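Local structure of HP0420 homologue (Helicobacter felis, 3LW3) at residues Ser65-Cys70 against Phe98-Thr103. The protein is of unknown function but adopts a hotdog fold and assembles as a dimer, a scaffold familiar from acyl-CoA thioesterases and dehydratases. Sequence-based numbering, arbitrary orientation.
Sequences SFAALC and FNATIT
In the hotdog fold a curved antiparallel sheet wraps around one long central helix, and here A67 of that helix rests on F98 and A100 of strand 96-105, an inner strand of the wrap. The methyl of A67 points at the strand and settles over the backbone between these two residues: its CB lies 4.0 Å from CB of A100 and 4.1 Å from CB of F98, and it also touches the carbonyl oxygen of F98 at 3.9 Å. A100 has its CB pressed against the helix backbone, 3.5 Å from O of A67 and 3.9 Å from N of A68. With only the methyls of A67 and A100 and the CB of F98 between the two backbones, the axes of 65-70 and 98-103 approach to 7.3 Å and cross at -40°; alanine suits both places because its small methyl lets the "sausage" helix lie this deep in the "bun". F98 starts out toward the helix, but its CG stands anti to the carbonyl carbon (chi1 -65°), which carries the ring away from A67 to pack on A63 and A64, one turn earlier in the helix, and edge-to-face with F124. N99 and T101, on the alternate positions, point away from the helix, to the outer face of the sheet, where polar groups are suitable; OD1 of N99 is hydrogen-bonded to T39. On another side of the helix, S65 and F66 pack on the second subunit.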
ATOM      1  N   SER B  65      -4.707  -3.632  -0.278  1.00 14.39           N
ATOM      2  CA  SER B  65      -4.482  -3.749  -1.735  1.00 14.86           C
ATOM      3  C   SER B  65      -4.543  -5.209  -2.222  1.00 15.26           C
ATOM      4  O   SER B  65      -5.217  -5.537  -3.201  1.00 16.00           O
ATOM      5  CB  SER B  65      -3.123  -3.113  -2.132  1.00 15.80           C
ATOM      6  OG  SER B  65      -3.119  -1.706  -1.939  1.00 17.62           O
ATOM      7  N   PHE B  66      -3.838  -6.079  -1.514  1.00 14.00           N
ATOM      8  CA  PHE B  66      -3.856  -7.488  -1.788  1.00 14.45           C
ATOM      9  C   PHE B  66      -5.265  -8.032  -1.660  1.00 15.08           C
ATOM     10  O   PHE B  66      -5.724  -8.723  -2.580  1.00 15.76           O
ATOM     11  CB  PHE B  66      -2.880  -8.190  -0.863  1.00 16.44           C
ATOM     12  CG  PHE B  66      -2.796  -9.675  -1.052  1.00 16.13           C
ATOM     13  CD1 PHE B  66      -2.750 -10.259  -2.322  1.00 17.19           C
ATOM     14  CD2 PHE B  66      -2.663 -10.494   0.058  1.00 18.67           C
ATOM     15  CE1 PHE B  66      -2.647 -11.645  -2.469  1.00 19.76           C
ATOM     16  CE2 PHE B  66      -2.531 -11.858  -0.060  1.00 17.97           C
ATOM     17  CZ  PHE B  66      -2.558 -12.458  -1.336  1.00 18.36           C
ATOM     18  N   ALA B  67      -5.973  -7.740  -0.560  1.00 13.77           N
ATOM     19  CA  ALA B  67      -7.407  -8.174  -0.434  1.00 14.28           C
ATOM     20  C   ALA B  67      -8.232  -7.742  -1.680  1.00 14.49           C
ATOM     21  O   ALA B  67      -8.980  -8.547  -2.273  1.00 14.87           O
ATOM     22  CB  ALA B  67      -8.101  -7.600   0.803  1.00 15.16           C
ATOM     23  N   ALA B  68      -8.096  -6.459  -2.025  1.00 15.13           N
ATOM     24  CA  ALA B  68      -8.826  -5.872  -3.168  1.00 15.01           C
ATOM     25  C   ALA B  68      -8.548  -6.678  -4.455  1.00 16.18           C
ATOM     26  O   ALA B  68      -9.472  -7.093  -5.139  1.00 16.14           O
ATOM     27  CB  ALA B  68      -8.438  -4.419  -3.339  1.00 15.42           C
ATOM     28  N   LEU B  69      -7.276  -6.925  -4.771  1.00 14.93           N
ATOM     29  CA  LEU B  69      -6.904  -7.706  -5.974  1.00 16.63           C
ATOM     30  C   LEU B  69      -7.495  -9.121  -5.911  1.00 16.49           C
ATOM     31  O   LEU B  69      -7.991  -9.620  -6.908  1.00 17.78           O
ATOM     32  CB  LEU B  69      -5.390  -7.711  -6.168  1.00 16.07           C
ATOM     33  CG  LEU B  69      -4.862  -6.359  -6.663  1.00 18.17           C
ATOM     34  CD1 LEU B  69      -3.310  -6.120  -6.490  1.00 19.64           C
ATOM     35  CD2 LEU B  69      -5.258  -6.218  -8.138  1.00 18.89           C
ATOM     36  N   CYS B  70      -7.458  -9.760  -4.741  1.00 15.34           N
ATOM     37  CA  CYS B  70      -8.004 -11.106  -4.600  1.00 16.43           C
ATOM     38  C   CYS B  70      -9.533 -11.202  -4.784  1.00 16.57           C
ATOM     39  O   CYS B  70     -10.052 -12.231  -5.248  1.00 17.39           O
ATOM     40  CB  CYS B  70      -7.611 -11.702  -3.255  1.00 17.60           C
ATOM     41  SG  CYS B  70      -5.871 -12.036  -3.071  1.00 17.50           S
ATOM     42  N   PHE B  98      -8.773  -7.867   6.714  1.00 13.16           N
ATOM     43  CA  PHE B  98      -9.238  -6.999   5.639  1.00 14.22           C
ATOM     44  C   PHE B  98     -10.199  -7.751   4.748  1.00 16.19           C
ATOM     45  O   PHE B  98      -9.822  -8.751   4.124  1.00 16.35           O
ATOM     46  CB  PHE B  98      -8.080  -6.492   4.778  1.00 15.47           C
ATOM     47  CG  PHE B  98      -7.123  -5.583   5.542  1.00 15.39           C
ATOM     48  CD1 PHE B  98      -7.273  -4.188   5.507  1.00 16.15           C
ATOM     49  CD2 PHE B  98      -6.084  -6.119   6.299  1.00 15.82           C
ATOM     50  CE1 PHE B  98      -6.393  -3.374   6.197  1.00 15.50           C
ATOM     51  CE2 PHE B  98      -5.194  -5.244   7.014  1.00 15.11           C
ATOM     52  CZ  PHE B  98      -5.351  -3.905   6.920  1.00 14.56           C
ATOM     53  N   ASN B  99     -11.430  -7.253   4.677  1.00 15.69           N
ATOM     54  CA  ASN B  99     -12.518  -7.881   3.914  1.00 14.62           C
ATOM     55  C   ASN B  99     -12.839  -7.009   2.696  1.00 15.27           C
ATOM     56  O   ASN B  99     -13.280  -5.866   2.873  1.00 15.91           O
ATOM     57  CB  ASN B  99     -13.749  -8.002   4.821  1.00 15.47           C
ATOM     58  CG  ASN B  99     -13.462  -8.796   6.093  1.00 17.23           C
ATOM     59  OD1 ASN B  99     -12.799  -9.836   6.048  1.00 17.94           O
ATOM     60  ND2 ASN B  99     -13.923  -8.290   7.247  1.00 19.82           N
ATOM     61  N   ALA B 100     -12.585  -7.545   1.500  1.00 14.47           N
ATOM     62  CA  ALA B 100     -12.816  -6.838   0.225  1.00 14.77           C
ATOM     63  C   ALA B 100     -14.132  -7.324  -0.379  1.00 15.24           C
ATOM     64  O   ALA B 100     -14.432  -8.537  -0.396  1.00 14.29           O
ATOM     65  CB  ALA B 100     -11.722  -7.137  -0.723  1.00 15.33           C
ATOM     66  N   THR B 101     -14.848  -6.416  -1.014  1.00 14.08           N
ATOM     67  CA  THR B 101     -16.071  -6.760  -1.751  1.00 15.24           C
ATOM     68  C   THR B 101     -16.120  -5.891  -3.012  1.00 16.40           C
ATOM     69  O   THR B 101     -15.980  -4.657  -2.948  1.00 16.76           O
ATOM     70  CB  THR B 101     -17.346  -6.506  -0.915  1.00 15.68           C
ATOM     71  OG1 THR B 101     -17.278  -7.168   0.353  1.00 17.01           O
ATOM     72  CG2 THR B 101     -18.659  -6.933  -1.714  1.00 17.98           C
ATOM     73  N   ILE B 102     -16.338  -6.499  -4.174  1.00 16.31           N
ATOM     74  CA  ILE B 102     -16.471  -5.695  -5.412  1.00 15.31           C
ATOM     75  C   ILE B 102     -17.768  -4.882  -5.307  1.00 16.16           C
ATOM     76  O   ILE B 102     -18.824  -5.442  -4.931  1.00 16.31           O
ATOM     77  CB  ILE B 102     -16.618  -6.612  -6.650  1.00 15.77           C
ATOM     78  CG1 ILE B 102     -15.331  -7.458  -6.874  1.00 16.11           C
ATOM     79  CG2 ILE B 102     -16.941  -5.796  -7.867  1.00 16.27           C
ATOM     80  CD1 ILE B 102     -15.544  -8.602  -7.822  1.00 18.56           C
ATOM     81  N   THR B 103     -17.697  -3.592  -5.610  1.00 16.64           N
ATOM     82  CA  THR B 103     -18.887  -2.725  -5.623  1.00 19.55           C
ATOM     83  C   THR B 103     -19.394  -2.353  -7.050  1.00 19.30           C
ATOM     84  O   THR B 103     -20.594  -2.125  -7.250  1.00 21.00           O
ATOM     85  CB  THR B 103     -18.701  -1.469  -4.725  1.00 19.75           C
ATOM     86  OG1 THR B 103     -17.587  -0.718  -5.220  1.00 18.92           O
ATOM     87  CG2 THR B 103     -18.468  -1.920  -3.242  1.00 19.80           C
TER